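Local coordinates for protein peroxinectin A (Dictyostelium discoideum, PDB 6ERC) that uses hydrogen peroxide at a heme to oxidise phenolic donors, and also oxidises iodide and thiocyanate, as a secreted peroxidase of a social amoeba, at residues A[173-178]-A[187-192]; A[227-232]-A[339-344]; A[232-237]-A[256-261]; A[264-269]-A[460-465]. All blocks are in the same frame, centred on the assembly; numbering follows the deposited sequence.

Interaction 1. Residues A[173-178]-A[187-192]; sequences EMKMTV and KNVPGV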
loop_
_atom_site.group_PDB
_atom_site.type_symbol
_atom_site.label_atom_id
_atom_site.label_comp_id
_atom_site.label_asym_id
_atom_site.label_seq_id
_atom_site.Cartn_x
_atom_site.Cartn_y
_atom_site.Cartn_z
ATOM N N GLU A 173 25.143 -4.744 -8.882
ATOM C CA GLU A 173 23.954 -5.569 -9.030
ATOM C C GLU A 173 23.359 -5.925 -7.672
ATOM O O GLU A 173 23.992 -5.773 -6.624
ATOM C CB GLU A 173 24.284 -6.845 -9.810
ATOM C CG GLU A 173 24.789 -6.582 -11.218
ATOM C CD GLU A 173 25.053 -7.856 -11.998
ATOM O OE1 GLU A 173 24.223 -8.786 -11.918
ATOM O OE2 GLU A 173 26.094 -7.928 -12.690
ATOM N N MET A 174 22.116 -6.401 -7.710
ATOM C CA MET A 174 21.404 -6.860 -6.526
ATOM C C MET A 174 21.548 -8.370 -6.387
ATOM O O MET A 174 21.543 -9.096 -7.384
ATOM C CB MET A 174 19.920 -6.495 -6.604
ATOM C CG MET A 174 19.633 -5.003 -6.630
ATOM S SD MET A 174 20.118 -4.151 -5.117
ATOM C CE MET A 174 18.926 -4.815 -3.956
ATOM N N LYS A 175 21.666 -8.840 -5.147
ATOM C CA LYS A 175 21.681 -10.275 -4.900
ATOM C C LYS A 175 20.420 -10.918 -5.466
ATOM O O LYS A 175 19.339 -10.322 -5.478
ATOM C CB LYS A 175 21.780 -10.570 -3.402
ATOM C CG LYS A 175 23.119 -10.222 -2.770
ATOM C CD LYS A 175 23.139 -10.608 -1.292
ATOM C CE LYS A 175 24.458 -10.246 -0.631
ATOM N NZ LYS A 175 24.431 -10.491 0.838
ATOM N N MET A 176 20.565 -12.153 -5.933
ATOM C CA MET A 176 19.484 -12.834 -6.625
ATOM C C MET A 176 19.631 -14.331 -6.408
ATOM O O MET A 176 20.733 -14.832 -6.164
ATOM C CB MET A 176 19.503 -12.502 -8.122
ATOM C CG MET A 176 18.141 -12.252 -8.749
ATOM S SD MET A 176 17.195 -10.920 -7.981
ATOM C CE MET A 176 18.304 -9.538 -8.202
ATOM N N THR A 177 18.508 -15.040 -6.492
ATOM C CA THR A 177 18.490 -16.498 -6.431
ATOM C C THR A 177 18.297 -17.021 -7.850
ATOM O O THR A 177 17.197 -16.934 -8.405
ATOM C CB THR A 177 17.381 -17.001 -5.506
ATOM O OG1 THR A 177 17.558 -16.457 -4.192
ATOM C CG2 THR A 177 17.398 -18.524 -5.420
ATOM N N VAL A 178 19.362 -17.549 -8.441
ATOM C CA VAL A 178 19.264 -18.144 -9.769
ATOM C C VAL A 178 18.623 -19.518 -9.642
ATOM O O VAL A 178 19.045 -20.341 -8.820
ATOM C CB VAL A 178 20.644 -18.227 -10.440
ATOM C CG1 VAL A 178 21.590 -19.124 -9.646
ATOM C CG2 VAL A 178 20.501 -18.723 -11.873
ATOM N N LYS A 187 17.504 -14.882 -0.377
ATOM C CA LYS A 187 16.930 -15.400 0.857
ATOM C C LYS A 187 17.996 -15.459 1.945
ATOM O O LYS A 187 19.197 -15.519 1.668
ATOM C CB LYS A 187 16.318 -16.792 0.646
ATOM C CG LYS A 187 15.074 -16.792 -0.237
ATOM C CD LYS A 187 14.671 -18.202 -0.656
ATOM C CE LYS A 187 15.618 -18.763 -1.716
ATOM N NZ LYS A 187 15.157 -20.071 -2.257
ATOM N N ASN A 188 17.528 -15.443 3.198
ATOM C CA ASN A 188 18.389 -15.588 4.375
ATOM C C ASN A 188 19.465 -14.509 4.437
ATOM O O ASN A 188 20.525 -14.711 5.036
ATOM C CB ASN A 188 19.044 -16.972 4.419
ATOM C CG ASN A 188 18.033 -18.094 4.472
ATOM O OD1 ASN A 188 16.915 -17.911 4.944
ATOM N ND2 ASN A 188 18.425 -19.268 3.992
ATOM N N VAL A 189 19.211 -13.356 3.828
ATOM C CA VAL A 189 20.195 -12.277 3.803
ATOM C C VAL A 189 20.334 -11.713 5.214
ATOM O O VAL A 189 19.343 -11.228 5.780
ATOM C CB VAL A 189 19.797 -11.184 2.798
ATOM C CG1 VAL A 189 20.848 -10.083 2.761
ATOM C CG2 VAL A 189 19.603 -11.790 1.415
ATOM N N PRO A 190 21.524 -11.748 5.820
ATOM C CA PRO A 190 21.679 -11.168 7.158
ATOM C C PRO A 190 21.363 -9.679 7.162
ATOM O O PRO A 190 21.664 -8.958 6.209
ATOM C CB PRO A 190 23.150 -11.431 7.495
ATOM C CG PRO A 190 23.555 -12.553 6.605
ATOM C CD PRO A 190 22.777 -12.360 5.347
ATOM N N GLY A 191 20.751 -9.224 8.251
ATOM C CA GLY A 191 20.432 -7.823 8.420
ATOM C C GLY A 191 19.169 -7.359 7.730
ATOM O O GLY A 191 18.844 -6.167 7.816
ATOM N N VAL A 192 18.444 -8.245 7.054
ATOM C CA VAL A 192 17.221 -7.865 6.350
ATOM C C VAL A 192 16.027 -8.516 7.040
ATOM O O VAL A 192 15.587 -9.598 6.623
ATOM C CB VAL A 192 17.281 -8.264 4.868
ATOM C CG1 VAL A 192 16.040 -7.762 4.136
ATOM C CG2 VAL A 192 18.547 -7.716 4.221
#
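Lys175 runs straight out to Val189: its CG lies anti to the carbonyl carbon (chi1 -70°) and every torsion beyond is extended, which carries the ammonium the full length of the side chain. Val189 answers with CG1, set anti to its own backbone N (chi1 -179°), and the two side chains meet tip to tip, Lys175 NZ standing 4.1 Å from Val189 CG1. That is a touch between an amine and a methyl; the polar partner of the amine is the carbonyl oxygen of Asn165, at the end of helix 160-166, and the same Asn165 packs on Val189.

Two residues further along, Thr177 and Lys187 cross at about a right angle. The lysine chain bends, and its CE passes 3.9 Å from Thr177 OG1 and 4.1 Å from Thr177 CG2, covering the branched end of the threonine with methylene. The hydroxyl itself is hydrogen-bonded to the carbonyl of Pro185, just ahead of Lys187. Backbones stay well apart, with the CA atoms of Thr177 and Lys187 7.5 Å from each other, and the contact between them is made through side chains.

Beyond Val189 the chain reverses in a type II beta turn from Val189 to Val192, with Gly191 at positive phi. The contact lies at the open end of a two-stranded beta hairpin, 177-179 and 182-184, where the chain entering and leaving it meets through side chains.

Interaction 2. Residues A[227-232]-A[339-344]; sequences LLRDHN and RGVEPL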
loop_
_atom_site.group_PDB
_atom_site.type_symbol
_atom_site.label_atom_id
_atom_site.label_comp_id
_atom_site.label_asym_id
_atom_site.label_seq_id
_atom_site.Cartn_x
_atom_site.Cartn_y
_atom_site.Cartn_z
ATOM N N LEU A 227 11.447 -5.815 -11.077
ATOM C CA LEU A 227 12.232 -4.592 -10.955
ATOM C C LEU A 227 13.655 -4.885 -10.501
ATOM O O LEU A 227 14.567 -4.100 -10.782
ATOM C CB LEU A 227 11.554 -3.619 -9.991
ATOM C CG LEU A 227 10.222 -3.030 -10.460
ATOM C CD1 LEU A 227 9.697 -2.028 -9.436
ATOM C CD2 LEU A 227 10.345 -2.375 -11.831
ATOM N N LEU A 228 13.864 -6.001 -9.803
ATOM C CA LEU A 228 15.222 -6.432 -9.503
ATOM C C LEU A 228 15.924 -6.918 -10.766
ATOM O O LEU A 228 17.087 -6.572 -11.010
ATOM C CB LEU A 228 15.202 -7.532 -8.444
ATOM C CG LEU A 228 14.819 -7.136 -7.016
ATOM C CD1 LEU A 228 14.645 -8.381 -6.162
ATOM C CD2 LEU A 228 15.854 -6.215 -6.400
ATOM N N ARG A 229 15.232 -7.717 -11.581
ATOM C CA ARG A 229 15.789 -8.135 -12.863
ATOM C C ARG A 229 16.109 -6.926 -13.731
ATOM O O ARG A 229 17.202 -6.824 -14.301
ATOM C CB ARG A 229 14.808 -9.060 -13.581
ATOM C CG ARG A 229 14.609 -10.404 -12.913
ATOM C CD ARG A 229 13.561 -11.219 -13.649
ATOM N NE ARG A 229 13.339 -12.518 -13.030
ATOM C CZ ARG A 229 12.473 -13.420 -13.476
ATOM N NH1 ARG A 229 11.739 -13.166 -14.551
ATOM N NH2 ARG A 229 12.339 -14.579 -12.846
ATOM N N ASP A 230 15.158 -5.998 -13.845
ATOM C CA ASP A 230 15.384 -4.791 -14.630
ATOM C C ASP A 230 16.543 -3.977 -14.071
ATOM O O ASP A 230 17.248 -3.301 -14.825
ATOM C CB ASP A 230 14.106 -3.951 -14.667
ATOM C CG ASP A 230 14.053 -3.016 -15.860
ATOM O OD1 ASP A 230 14.234 -3.497 -16.997
ATOM O OD2 ASP A 230 13.805 -1.806 -15.665
ATOM N N HIS A 231 16.756 -4.032 -12.755
ATOM C CA HIS A 231 17.884 -3.326 -12.158
ATOM C C HIS A 231 19.206 -3.955 -12.585
ATOM O O HIS A 231 20.102 -3.264 -13.083
ATOM C CB HIS A 231 17.759 -3.327 -10.634
ATOM C CG HIS A 231 18.938 -2.724 -9.937
ATOM N ND1 HIS A 231 20.082 -3.438 -9.653
ATOM C CD2 HIS A 231 19.154 -1.469 -9.477
ATOM C CE1 HIS A 231 20.950 -2.650 -9.043
ATOM N NE2 HIS A 231 20.411 -1.450 -8.923
ATOM N N ASN A 232 19.348 -5.266 -12.387
ATOM C CA ASN A 232 20.583 -5.937 -12.768
ATOM C C ASN A 232 20.815 -5.866 -14.270
ATOM O O ASN A 232 21.965 -5.883 -14.722
ATOM C CB ASN A 232 20.557 -7.390 -12.298
ATOM C CG ASN A 232 20.720 -7.518 -10.798
ATOM O OD1 ASN A 232 21.025 -6.544 -10.108
ATOM N ND2 ASN A 232 20.532 -8.725 -10.284
ATOM N N ARG A 339 7.231 -22.107 -9.570
ATOM C CA ARG A 339 7.193 -22.206 -11.025
ATOM C C ARG A 339 7.486 -20.870 -11.702
ATOM O O ARG A 339 7.040 -20.635 -12.829
ATOM C CB ARG A 339 5.838 -22.748 -11.480
ATOM C CG ARG A 339 5.587 -24.207 -11.103
ATOM C CD ARG A 339 4.166 -24.643 -11.457
ATOM N NE ARG A 339 3.949 -26.073 -11.233
ATOM C CZ ARG A 339 2.762 -26.674 -11.294
ATOM N NH1 ARG A 339 1.667 -25.973 -11.567
ATOM N NH2 ARG A 339 2.667 -27.981 -11.076
ATOM N N GLY A 340 8.227 -19.989 -11.036
ATOM C CA GLY A 340 8.591 -18.710 -11.606
ATOM C C GLY A 340 7.475 -17.685 -11.509
ATOM O O GLY A 340 6.327 -17.987 -11.186
ATOM N N VAL A 341 7.833 -16.433 -11.803
ATOM C CA VAL A 341 6.864 -15.344 -11.733
ATOM C C VAL A 341 5.962 -15.284 -12.958
ATOM O O VAL A 341 4.866 -14.714 -12.880
ATOM C CB VAL A 341 7.564 -13.984 -11.564
ATOM C CG1 VAL A 341 8.400 -13.958 -10.291
ATOM C CG2 VAL A 341 8.426 -13.658 -12.780
ATOM N N GLU A 342 6.386 -15.848 -14.088
ATOM C CA GLU A 342 5.621 -15.695 -15.324
ATOM C C GLU A 342 4.185 -16.177 -15.189
ATOM O O GLU A 342 3.273 -15.470 -15.651
ATOM C CB GLU A 342 6.337 -16.417 -16.473
ATOM C CG GLU A 342 7.568 -15.697 -16.997
ATOM C CD GLU A 342 8.765 -15.818 -16.071
ATOM O OE1 GLU A 342 8.740 -16.679 -15.166
ATOM O OE2 GLU A 342 9.734 -15.053 -16.253
ATOM N N PRO A 343 3.904 -17.342 -14.596
ATOM C CA PRO A 343 2.497 -17.769 -14.483
ATOM C C PRO A 343 1.635 -16.807 -13.681
ATOM O O PRO A 343 0.454 -16.626 -14.002
ATOM C CB PRO A 343 2.604 -19.143 -13.805
ATOM C CG PRO A 343 3.997 -19.598 -14.067
ATOM C CD PRO A 343 4.831 -18.361 -14.079
ATOM N N LEU A 344 2.191 -16.191 -12.638
ATOM C CA LEU A 344 1.450 -15.178 -11.895
ATOM C C LEU A 344 1.189 -13.953 -12.758
ATOM O O LEU A 344 0.048 -13.489 -12.864
ATOM C CB LEU A 344 2.217 -14.784 -10.634
ATOM C CG LEU A 344 2.202 -15.807 -9.499
ATOM C CD1 LEU A 344 3.295 -15.486 -8.497
ATOM C CD2 LEU A 344 0.839 -15.828 -8.817
#
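Arg229 and Glu342 form a salt bridge between helix 218-241 and the beginning of helix 342-350. Arg229 NH1 donates to Glu342 OE2 over 3.2 Å, nearly straight at 162°. The acceptor lies in the guanidinium plane, at its edge, while the nitrogen meets the carboxylate on the syn side of OE2, 28° out of the carboxylate plane. Arg229 reaches across fully extended from CG to NE, whereas Glu342 folds back at chi2 (75°) to bring its carboxylate round.

Both charged groups have further partners. The stronger partner of Arg229 NH1 is the carbonyl oxygen of Thr497; Arg229 NH2 bonds that of Asp183, and NE is satisfied elsewhere in the protein too. Glu342 OE2 takes a second, weak bond from the backbone N of Ser499. Val341 supplies the apolar part: its CG2 lies 3.8 Å from Arg229 NH1 and 4.0 Å from Arg229 NH2, approaching the guanidinium obliquely. An alanine in place of Arg229 would probably leave the buried Glu342 carboxylate without its charged mate here and the carbonyls of Thr497 and Asp183 without this donor.

Within helix 218-241, His231 ND1 donates to Asn232 OD1 (3.3 Å). The arrangement is a buried interhelical salt bridge, tying two helices of the alpha-helical animal heme peroxidase fold to the C-terminal end of helix 490-497 and the residues just after it.

Interaction 3. Residues A[232-237]-A[256-261]; sequences NRLARK and SCIIEQ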
loop_
_atom_site.group_PDB
_atom_site.type_symbol
_atom_site.label_atom_id
_atom_site.label_comp_id
_atom_site.label_asym_id
_atom_site.label_seq_id
_atom_site.Cartn_x
_atom_site.Cartn_y
_atom_site.Cartn_z
ATOM N N ASN A 232 19.348 -5.266 -12.387
ATOM C CA ASN A 232 20.583 -5.937 -12.768
ATOM C C ASN A 232 20.815 -5.866 -14.270
ATOM O O ASN A 232 21.965 -5.883 -14.722
ATOM C CB ASN A 232 20.557 -7.390 -12.298
ATOM C CG ASN A 232 20.720 -7.518 -10.798
ATOM O OD1 ASN A 232 21.025 -6.544 -10.108
ATOM N ND2 ASN A 232 20.532 -8.725 -10.284
ATOM N N ARG A 233 19.743 -5.786 -15.057
ATOM C CA ARG A 233 19.896 -5.616 -16.495
ATOM C C ARG A 233 20.547 -4.273 -16.813
ATOM O O ARG A 233 21.488 -4.198 -17.612
ATOM C CB ARG A 233 18.534 -5.739 -17.177
ATOM C CG ARG A 233 18.595 -5.856 -18.689
ATOM C CD ARG A 233 17.203 -5.891 -19.289
ATOM N NE ARG A 233 16.462 -4.668 -18.992
ATOM C CZ ARG A 233 16.586 -3.531 -19.671
ATOM N NH1 ARG A 233 17.423 -3.451 -20.696
ATOM N NH2 ARG A 233 15.873 -2.470 -19.323
ATOM N N LEU A 234 20.065 -3.200 -16.182
ATOM C CA LEU A 234 20.650 -1.883 -16.413
ATOM C C LEU A 234 22.066 -1.790 -15.861
ATOM O O LEU A 234 22.907 -1.090 -16.436
ATOM C CB LEU A 234 19.772 -0.798 -15.788
ATOM C CG LEU A 234 18.403 -0.560 -16.428
ATOM C CD1 LEU A 234 17.644 0.492 -15.646
ATOM C CD2 LEU A 234 18.527 -0.138 -17.878
ATOM N N ALA A 235 22.352 -2.476 -14.754
ATOM C CA ALA A 235 23.700 -2.442 -14.197
ATOM C C ALA A 235 24.710 -3.040 -15.169
ATOM O O ALA A 235 25.821 -2.521 -15.320
ATOM C CB ALA A 235 23.735 -3.185 -12.862
ATOM N N ARG A 236 24.342 -4.137 -15.836
ATOM C CA ARG A 236 25.235 -4.745 -16.814
ATOM C C ARG A 236 25.472 -3.822 -18.003
ATOM O O ARG A 236 26.566 -3.820 -18.580
ATOM C CB ARG A 236 24.657 -6.083 -17.276
ATOM C CG ARG A 236 24.664 -7.148 -16.192
ATOM C CD ARG A 236 23.504 -8.128 -16.333
ATOM N NE ARG A 236 23.432 -9.037 -15.189
ATOM C CZ ARG A 236 22.369 -9.771 -14.868
ATOM N NH1 ARG A 236 21.261 -9.710 -15.597
ATOM N NH2 ARG A 236 22.413 -10.564 -13.807
ATOM N N LYS A 237 24.465 -3.036 -18.385
ATOM C CA LYS A 237 24.647 -2.059 -19.453
ATOM C C LYS A 237 25.596 -0.949 -19.019
ATOM O O LYS A 237 26.551 -0.621 -19.732
ATOM C CB LYS A 237 23.291 -1.484 -19.862
ATOM C CG LYS A 237 23.356 -0.296 -20.815
ATOM C CD LYS A 237 21.967 0.264 -21.059
ATOM C CE LYS A 237 22.006 1.686 -21.579
ATOM N NZ LYS A 237 20.632 2.260 -21.630
ATOM N N SER A 256 18.887 4.860 -9.544
ATOM C CA SER A 256 18.219 6.072 -10.003
ATOM C C SER A 256 17.228 5.769 -11.122
ATOM O O SER A 256 16.129 6.335 -11.155
ATOM C CB SER A 256 19.258 7.093 -10.464
ATOM O OG SER A 256 18.663 8.349 -10.733
ATOM N N CYS A 257 17.593 4.872 -12.044
ATOM C CA CYS A 257 16.691 4.526 -13.140
ATOM C C CYS A 257 15.439 3.827 -12.621
ATOM O O CYS A 257 14.320 4.136 -13.045
ATOM C CB CYS A 257 17.404 3.635 -14.161
ATOM S SG CYS A 257 18.807 4.376 -15.014
ATOM N N ILE A 258 15.611 2.866 -11.712
ATOM C CA ILE A 258 14.473 2.108 -11.198
ATOM C C ILE A 258 13.507 3.026 -10.461
ATOM O O ILE A 258 12.285 2.917 -10.612
ATOM C CB ILE A 258 14.964 0.960 -10.296
ATOM C CG1 ILE A 258 15.795 -0.039 -11.109
ATOM C CG2 ILE A 258 13.787 0.267 -9.613
ATOM C CD1 ILE A 258 15.031 -0.744 -12.226
ATOM N N ILE A 259 14.036 3.934 -9.641
ATOM C CA ILE A 259 13.188 4.912 -8.967
ATOM C C ILE A 259 12.372 5.689 -9.990
ATOM O O ILE A 259 11.158 5.867 -9.837
ATOM C CB ILE A 259 14.045 5.841 -8.089
ATOM C CG1 ILE A 259 14.598 5.054 -6.902
ATOM C CG2 ILE A 259 13.239 7.041 -7.608
ATOM C CD1 ILE A 259 15.654 5.780 -6.125
ATOM N N GLU A 260 13.028 6.161 -11.053
ATOM C CA GLU A 260 12.307 6.837 -12.127
ATOM C C GLU A 260 11.271 5.917 -12.760
ATOM O O GLU A 260 10.167 6.355 -13.101
ATOM C CB GLU A 260 13.288 7.339 -13.186
ATOM C CG GLU A 260 12.612 7.802 -14.474
ATOM C CD GLU A 260 13.572 8.454 -15.449
ATOM O OE1 GLU A 260 14.689 8.827 -15.031
ATOM O OE2 GLU A 260 13.206 8.590 -16.635
ATOM N N GLN A 261 11.614 4.641 -12.941
ATOM C CA GLN A 261 10.665 3.704 -13.531
ATOM C C GLN A 261 9.443 3.532 -12.638
ATOM O O GLN A 261 8.307 3.501 -13.128
ATOM C CB GLN A 261 11.345 2.359 -13.782
ATOM C CG GLN A 261 10.470 1.340 -14.494
ATOM C CD GLN A 261 10.024 1.805 -15.868
ATOM O OE1 GLN A 261 10.712 1.581 -16.865
ATOM N NE2 GLN A 261 8.868 2.453 -15.926
#
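Helices 218-241 and 247-275 are consecutive, joined by the short link 242-246, and Leu234 is the residue of the first that meets Cys257 and Ile258 of the second. The backbones come near each other here, Leu234 CA lying 8.2 Å from Cys257 CA. One methyl does the touching: Leu234 CD1 sits 3.5 Å from Cys257 CB and 4.1 Å from Cys257 SG, so it lies against the side of the cysteine, closer to the methylene than to the sulfur. The leucine puts it there with CG anti to the carbonyl carbon (chi1 -68°) and CD1 anti to CA (chi2 177°), which sends that branch straight out from the helix.

Cys257 carries more than this packing. Its SG is joined in a disulfide to Cys485, so in this mainly helical animal heme peroxidase fold the leucine methyl rests against a cysteine that links helix 247-275 covalently to the chain between helices 476-481 and 490-497. Glu486, next to that bridge, touches Leu234 as well and takes salt bridges from Arg233 and Lys237, adding charged ties from helix 218-241 to the same short segment.

The same methyl also comes near Ile258, whose CD1 is 4.5 Å from Leu234 CD1, a looser approach than that of the cysteine, and the isoleucine side chain also touches Asp230 and His231, about one helical turn before Leu234.

Interaction 4. Residues A[264-269]-A[460-465]; sequences KITYDE and EQFFRT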
loop_
_atom_site.group_PDB
_atom_site.type_symbol
_atom_site.label_atom_id
_atom_site.label_comp_id
_atom_site.label_asym_id
_atom_site.label_seq_id
_atom_site.Cartn_x
_atom_site.Cartn_y
_atom_site.Cartn_z
ATOM N N LYS A 264 7.354 6.855 -12.840
ATOM C CA LYS A 264 6.673 7.113 -14.107
ATOM C C LYS A 264 5.424 6.254 -14.254
ATOM O O LYS A 264 4.378 6.738 -14.701
ATOM C CB LYS A 264 7.623 6.871 -15.280
ATOM C CG LYS A 264 7.103 7.420 -16.606
ATOM C CD LYS A 264 7.976 6.990 -17.773
ATOM C CE LYS A 264 7.504 7.597 -19.086
ATOM N NZ LYS A 264 8.297 7.079 -20.241
ATOM N N ILE A 265 5.517 4.971 -13.899
ATOM C CA ILE A 265 4.349 4.096 -13.969
ATOM C C ILE A 265 3.241 4.619 -13.062
ATOM O O ILE A 265 2.053 4.536 -13.396
ATOM C CB ILE A 265 4.743 2.650 -13.610
ATOM C CG1 ILE A 265 5.592 2.044 -14.732
ATOM C CG2 ILE A 265 3.501 1.791 -13.359
ATOM C CD1 ILE A 265 6.254 0.741 -14.368
ATOM N N THR A 266 3.611 5.166 -11.906
ATOM C CA THR A 266 2.608 5.668 -10.974
ATOM C C THR A 266 1.842 6.844 -11.571
ATOM O O THR A 266 0.607 6.861 -11.559
ATOM C CB THR A 266 3.277 6.068 -9.658
ATOM O OG1 THR A 266 3.914 4.921 -9.078
ATOM C CG2 THR A 266 2.254 6.625 -8.673
ATOM N N TYR A 267 2.557 7.833 -12.106
ATOM C CA TYR A 267 1.934 9.086 -12.516
ATOM C C TYR A 267 1.524 9.121 -13.983
ATOM O O TYR A 267 0.776 10.025 -14.372
ATOM C CB TYR A 267 2.875 10.257 -12.233
ATOM C CG TYR A 267 2.941 10.632 -10.770
ATOM C CD1 TYR A 267 3.495 9.768 -9.836
ATOM C CD2 TYR A 267 2.452 11.852 -10.324
ATOM C CE1 TYR A 267 3.555 10.106 -8.500
ATOM C CE2 TYR A 267 2.513 12.198 -8.989
ATOM C CZ TYR A 267 3.066 11.322 -8.083
ATOM O OH TYR A 267 3.132 11.661 -6.752
ATOM N N ASP A 268 1.993 8.184 -14.804
ATOM C CA ASP A 268 1.556 8.104 -16.193
ATOM C C ASP A 268 0.530 7.007 -16.431
ATOM O O ASP A 268 -0.275 7.122 -17.361
ATOM C CB ASP A 268 2.752 7.874 -17.125
ATOM C CG ASP A 268 3.577 9.131 -17.345
ATOM O OD1 ASP A 268 3.243 10.183 -16.758
ATOM O OD2 ASP A 268 4.558 9.067 -18.118
ATOM N N GLU A 269 0.532 5.956 -15.613
ATOM C CA GLU A 269 -0.382 4.835 -15.783
ATOM C C GLU A 269 -1.321 4.654 -14.600
ATOM O O GLU A 269 -2.542 4.628 -14.787
ATOM C CB GLU A 269 0.413 3.541 -16.020
ATOM C CG GLU A 269 1.117 3.490 -17.362
ATOM C CD GLU A 269 1.876 2.194 -17.575
ATOM O OE1 GLU A 269 2.991 2.055 -17.027
ATOM O OE2 GLU A 269 1.354 1.308 -18.284
ATOM N N GLU A 460 -4.694 14.921 -3.482
ATOM C CA GLU A 460 -3.930 15.895 -2.712
ATOM C C GLU A 460 -2.580 15.331 -2.288
ATOM O O GLU A 460 -1.582 16.060 -2.244
ATOM C CB GLU A 460 -4.745 16.340 -1.497
ATOM C CG GLU A 460 -4.219 17.594 -0.810
ATOM C CD GLU A 460 -3.095 17.314 0.171
ATOM O OE1 GLU A 460 -2.961 16.155 0.618
ATOM O OE2 GLU A 460 -2.343 18.258 0.497
ATOM N N GLN A 461 -2.524 14.033 -1.979
ATOM C CA GLN A 461 -1.271 13.432 -1.535
ATOM C C GLN A 461 -0.258 13.370 -2.673
ATOM O O GLN A 461 0.864 13.877 -2.553
ATOM C CB GLN A 461 -1.531 12.031 -0.976
ATOM C CG GLN A 461 -0.275 11.321 -0.498
ATOM C CD GLN A 461 0.439 12.085 0.593
ATOM O OE1 GLN A 461 -0.042 12.176 1.722
ATOM N NE2 GLN A 461 1.590 12.651 0.260
ATOM N N PHE A 462 -0.634 12.745 -3.789
ATOM C CA PHE A 462 0.330 12.508 -4.856
ATOM C C PHE A 462 0.775 13.796 -5.537
ATOM O O PHE A 462 1.835 13.813 -6.170
ATOM C CB PHE A 462 -0.251 11.531 -5.875
ATOM C CG PHE A 462 -0.251 10.106 -5.402
ATOM C CD1 PHE A 462 0.942 9.439 -5.179
ATOM C CD2 PHE A 462 -1.438 9.435 -5.173
ATOM C CE1 PHE A 462 0.950 8.131 -4.739
ATOM C CE2 PHE A 462 -1.435 8.126 -4.736
ATOM C CZ PHE A 462 -0.240 7.473 -4.521
ATOM N N PHE A 463 0.005 14.877 -5.417
ATOM C CA PHE A 463 0.516 16.168 -5.855
ATOM C C PHE A 463 1.734 16.571 -5.037
ATOM O O PHE A 463 2.705 17.115 -5.575
ATOM C CB PHE A 463 -0.570 17.234 -5.747
ATOM C CG PHE A 463 -0.134 18.586 -6.223
ATOM C CD1 PHE A 463 0.467 19.481 -5.356
ATOM C CD2 PHE A 463 -0.319 18.960 -7.543
ATOM C CE1 PHE A 463 0.870 20.725 -5.793
ATOM C CE2 PHE A 463 0.082 20.201 -7.986
ATOM C CZ PHE A 463 0.678 21.086 -7.109
ATOM N N ARG A 464 1.704 16.299 -3.731
ATOM C CA ARG A 464 2.790 16.731 -2.861
ATOM C C ARG A 464 4.012 15.828 -2.986
ATOM O O ARG A 464 5.143 16.325 -3.037
ATOM C CB ARG A 464 2.307 16.794 -1.412
ATOM C CG ARG A 464 1.387 17.977 -1.142
ATOM C CD ARG A 464 1.011 18.103 0.326
ATOM N NE ARG A 464 0.172 16.997 0.780
ATOM C CZ ARG A 464 0.604 15.935 1.454
ATOM N NH1 ARG A 464 -0.256 14.992 1.816
ATOM N NH2 ARG A 464 1.883 15.807 1.773
ATOM N N THR A 465 3.820 14.507 -3.043
ATOM C CA THR A 465 4.972 13.614 -3.139
ATOM C C THR A 465 5.694 13.720 -4.478
ATOM O O THR A 465 6.782 13.155 -4.617
ATOM C CB THR A 465 4.562 12.158 -2.893
ATOM O OG1 THR A 465 3.315 11.885 -3.540
ATOM C CG2 THR A 465 4.447 11.885 -1.396
#
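This is a buried helix-to-helix contact in the interior of the fold, the Phe462 side chain about 9 Å from the bound heme: Tyr267 of helix 247-275 reaches Phe462 and Thr465 of helix 452-467. Tyr267 CG lies anti to the carbonyl carbon (chi1 -76°), a turn that helps carry the hydroxyl over to helix 452-467. There Tyr267 OH donates to Phe462 O over a short 2.6 Å, in the carbonyl plane and on a lone pair, with a C=O...O angle of 122°. Thr465 OG1 stands 3.2 Å from Tyr267 OH.

The hydroxyl also sits at the edge of the Phe462 ring, 3.5 Å from Phe462 CD1. The two rings are perpendicular, their centroids 5.9 Å apart, but meet obliquely. Thr266 CG2 adds a light touch on Phe462 CE1 at 4.4 Å. Replacing Tyr267 by a phenylalanine would probably keep much of the ring packing yet leave Phe462 O without this donor in a buried place.

The short helical segments run at 132° to each other, axes 12.1 Å apart. Trp472 packs edge-to-face with the Tyr267 ring and Phe296 of helix 294-300 with that of Phe462, while Leu79 touches both Thr266 and Phe462, bringing helix 70-80 against the pair as well.

Helices 218-241 and 247-275, consecutive in the chain, connect most of these contacts. Interactions 2 and 3 both use the first, share Asn232 and have centres 14 Å apart; interactions 3 and 4 both use the second, 20 Å apart. Interaction 1 comes earliest in the chain, yet its loop lies against helix 218-241: Met174 N is probably hydrogen-bonded to Asn232 OD1, and Glu173 forms a salt bridge with Arg236. Interaction 4 lies farthest from it, about 30 Å between centres. The segments of interactions 2 and 4 alternate, so chain parts far apart in sequence interleave. The two helices are the common element against which the hairpin region, helix 342-350 and helix 452-467 pack.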